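Local atomic coordinates of amidohydrolase (Brucella melitensis biovar Abortus, PDB entry 4F0L), a protein that binds an iron ion in a TIM-barrel domain of the amidohydrolase family and probably acts as a metal-dependent deaminase. Residues Q11-A16 and P49-Q54. Residues are numbered along the deposited sequence; the frame is centred on the assembly and turned at random.
Sequences QHFIHA and PDDERQ
The carboxylate of Asp51 lies between the side chains of Phe13 and His15, on the face of the sheet that these two residues share with Arg53. Asp51 OD1 lies 3.3 Å from Phe13 CB, and Asp51 OD2 lies 3.9 Å from His15 CB. Ring and carboxylate planes are only 25° apart. OD2 is also salt-bridged to Arg30, whose guanidinium makes a cation-pi contact with Phe13. With CG anti to the backbone N (chi1 -178°), His15 carries its imidazole beyond Asp51, leaving CB against the carboxylate; the ring lies toward Arg53 CD, and NE2 bonds to Val45 O. On the other face Ile14 and Glu52 run side by side, pointing the same way, with Ile14 CD1 3.5 Å from Glu52 OE1. Ile14 CG2 packs obliquely on Gln54 CG at 3.8 Å. The extended Glu52 chain carries OE2 to a salt bridge with Lys432 and a weak hydrogen bond from Gln54 NE2; the same amide bonds to Ser397 and Asp425. Within the sheet, three backbone hydrogen bonds join the strands: Glu52 N to Phe13 O (2.9 Å), His15 N to Glu52 O (2.8 Å) and Gln54 N to His15 O (2.7 Å). This parallel pair belongs to a four-stranded mixed sheet, its Ile14/Glu52/Gln54 face packed on Trp427 of strand 422-428, consistent with the small beta domain, formed from both chain ends, that accompanies the amidohydrolase TIM barrel.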
loop_
_atom_site.group_PDB
_atom_site.type_symbol
_atom_site.label_atom_id
_atom_site.label_comp_id
_atom_site.label_asym_id
_atom_site.label_seq_id
_atom_site.Cartn_x
_atom_site.Cartn_y
_atom_site.Cartn_z
ATOM N N GLN B 11 7.019 37.504 -12.608
ATOM C CA GLN B 11 7.077 37.051 -11.228
ATOM C C GLN B 11 5.662 36.629 -10.837
ATOM O O GLN B 11 4.743 37.420 -11.011
ATOM C CB GLN B 11 7.617 38.231 -10.380
ATOM C CG GLN B 11 8.005 37.904 -8.946
ATOM C CD GLN B 11 7.955 39.113 -8.043
ATOM O OE1 GLN B 11 7.185 40.051 -8.289
ATOM N NE2 GLN B 11 8.777 39.108 -6.989
ATOM N N HIS B 12 5.477 35.393 -10.347
ATOM C CA HIS B 12 4.140 34.818 -10.036
ATOM C C HIS B 12 4.092 34.354 -8.577
ATOM O O HIS B 12 5.127 33.984 -8.014
ATOM C CB HIS B 12 3.803 33.644 -11.006
ATOM N N PHE B 13 2.911 34.382 -7.934
ATOM C CA PHE B 13 2.812 34.087 -6.502
ATOM C C PHE B 13 1.796 32.993 -6.180
ATOM O O PHE B 13 0.674 33.041 -6.656
ATOM C CB PHE B 13 2.441 35.338 -5.714
ATOM C CG PHE B 13 3.552 36.341 -5.621
ATOM C CD1 PHE B 13 4.485 36.266 -4.605
ATOM C CD2 PHE B 13 3.658 37.362 -6.555
ATOM C CE1 PHE B 13 5.517 37.190 -4.517
ATOM C CE2 PHE B 13 4.691 38.291 -6.481
ATOM C CZ PHE B 13 5.628 38.203 -5.459
ATOM N N ILE B 14 2.199 32.046 -5.327
ATOM C CA ILE B 14 1.292 31.066 -4.758
ATOM C C ILE B 14 1.105 31.451 -3.289
ATOM O O ILE B 14 2.072 31.670 -2.571
ATOM C CB ILE B 14 1.869 29.619 -4.815
ATOM C CG1 ILE B 14 2.235 29.149 -6.254
ATOM C CG2 ILE B 14 0.941 28.623 -4.139
ATOM C CD1 ILE B 14 1.141 29.276 -7.285
ATOM N N HIS B 15 -0.129 31.483 -2.820
ATOM C CA HIS B 15 -0.392 31.688 -1.385
ATOM C C HIS B 15 -0.936 30.403 -0.796
ATOM O O HIS B 15 -1.936 29.873 -1.270
ATOM C CB HIS B 15 -1.356 32.863 -1.142
ATOM C CG HIS B 15 -1.615 33.152 0.336
ATOM N ND1 HIS B 15 -2.494 32.443 1.063
ATOM C CD2 HIS B 15 -1.050 34.095 1.208
ATOM C CE1 HIS B 15 -2.505 32.902 2.329
ATOM N NE2 HIS B 15 -1.612 33.911 2.415
ATOM N N ALA B 16 -0.260 29.895 0.226
ATOM C CA ALA B 16 -0.615 28.638 0.869
ATOM C C ALA B 16 -1.119 28.899 2.262
ATOM O O ALA B 16 -0.423 29.548 3.065
ATOM C CB ALA B 16 0.616 27.753 0.949
ATOM N N PRO B 49 -4.030 40.159 -4.315
ATOM C CA PRO B 49 -5.182 39.930 -5.189
ATOM C C PRO B 49 -4.898 39.037 -6.397
ATOM O O PRO B 49 -5.798 38.382 -6.879
ATOM C CB PRO B 49 -5.586 41.338 -5.623
ATOM C CG PRO B 49 -4.350 42.166 -5.482
ATOM C CD PRO B 49 -3.520 41.540 -4.399
ATOM N N ASP B 50 -3.661 38.964 -6.861
ATOM C CA ASP B 50 -3.360 38.092 -7.994
ATOM C C ASP B 50 -2.713 36.748 -7.602
ATOM O O ASP B 50 -2.361 35.957 -8.480
ATOM C CB ASP B 50 -2.483 38.853 -8.997
ATOM C CG ASP B 50 -3.214 40.056 -9.620
ATOM O OD1 ASP B 50 -4.442 39.952 -9.857
ATOM O OD2 ASP B 50 -2.558 41.089 -9.854
ATOM N N ASP B 51 -2.577 36.477 -6.304
ATOM C CA ASP B 51 -1.940 35.230 -5.851
ATOM C C ASP B 51 -2.838 34.047 -6.169
ATOM O O ASP B 51 -4.030 34.140 -6.035
ATOM C CB ASP B 51 -1.719 35.241 -4.350
ATOM C CG ASP B 51 -0.703 36.271 -3.909
ATOM O OD1 ASP B 51 -0.212 37.040 -4.755
ATOM O OD2 ASP B 51 -0.384 36.292 -2.705
ATOM N N GLU B 52 -2.253 32.949 -6.611
ATOM C CA GLU B 52 -2.978 31.707 -6.731
ATOM C C GLU B 52 -3.049 31.032 -5.364
ATOM O O GLU B 52 -2.028 30.829 -4.705
ATOM C CB GLU B 52 -2.285 30.792 -7.707
ATOM C CG GLU B 52 -3.056 29.521 -7.958
ATOM C CD GLU B 52 -2.289 28.595 -8.877
ATOM O OE1 GLU B 52 -1.419 29.087 -9.617
ATOM O OE2 GLU B 52 -2.527 27.391 -8.832
ATOM N N ARG B 53 -4.255 30.695 -4.942
ATOM C CA ARG B 53 -4.495 30.230 -3.579
ATOM C C ARG B 53 -4.449 28.712 -3.461
ATOM O O ARG B 53 -5.089 28.020 -4.232
ATOM C CB ARG B 53 -5.874 30.705 -3.111
ATOM C CG ARG B 53 -6.052 32.196 -3.260
ATOM C CD ARG B 53 -5.786 32.867 -1.951
ATOM N NE ARG B 53 -6.995 32.870 -1.137
ATOM C CZ ARG B 53 -7.835 33.890 -1.058
ATOM N NH1 ARG B 53 -7.609 35.022 -1.739
ATOM N NH2 ARG B 53 -8.922 33.777 -0.295
ATOM N N GLN B 54 -3.709 28.213 -2.488
ATOM C CA GLN B 54 -3.663 26.777 -2.220
ATOM C C GLN B 54 -3.848 26.551 -0.707
ATOM O O GLN B 54 -3.567 27.434 0.111
ATOM C CB GLN B 54 -2.327 26.195 -2.733
ATOM C CG GLN B 54 -2.113 26.342 -4.231
ATOM C CD GLN B 54 -2.949 25.358 -5.052
ATOM O OE1 GLN B 54 -3.304 24.287 -4.575
ATOM N NE2 GLN B 54 -3.230 25.707 -6.306
#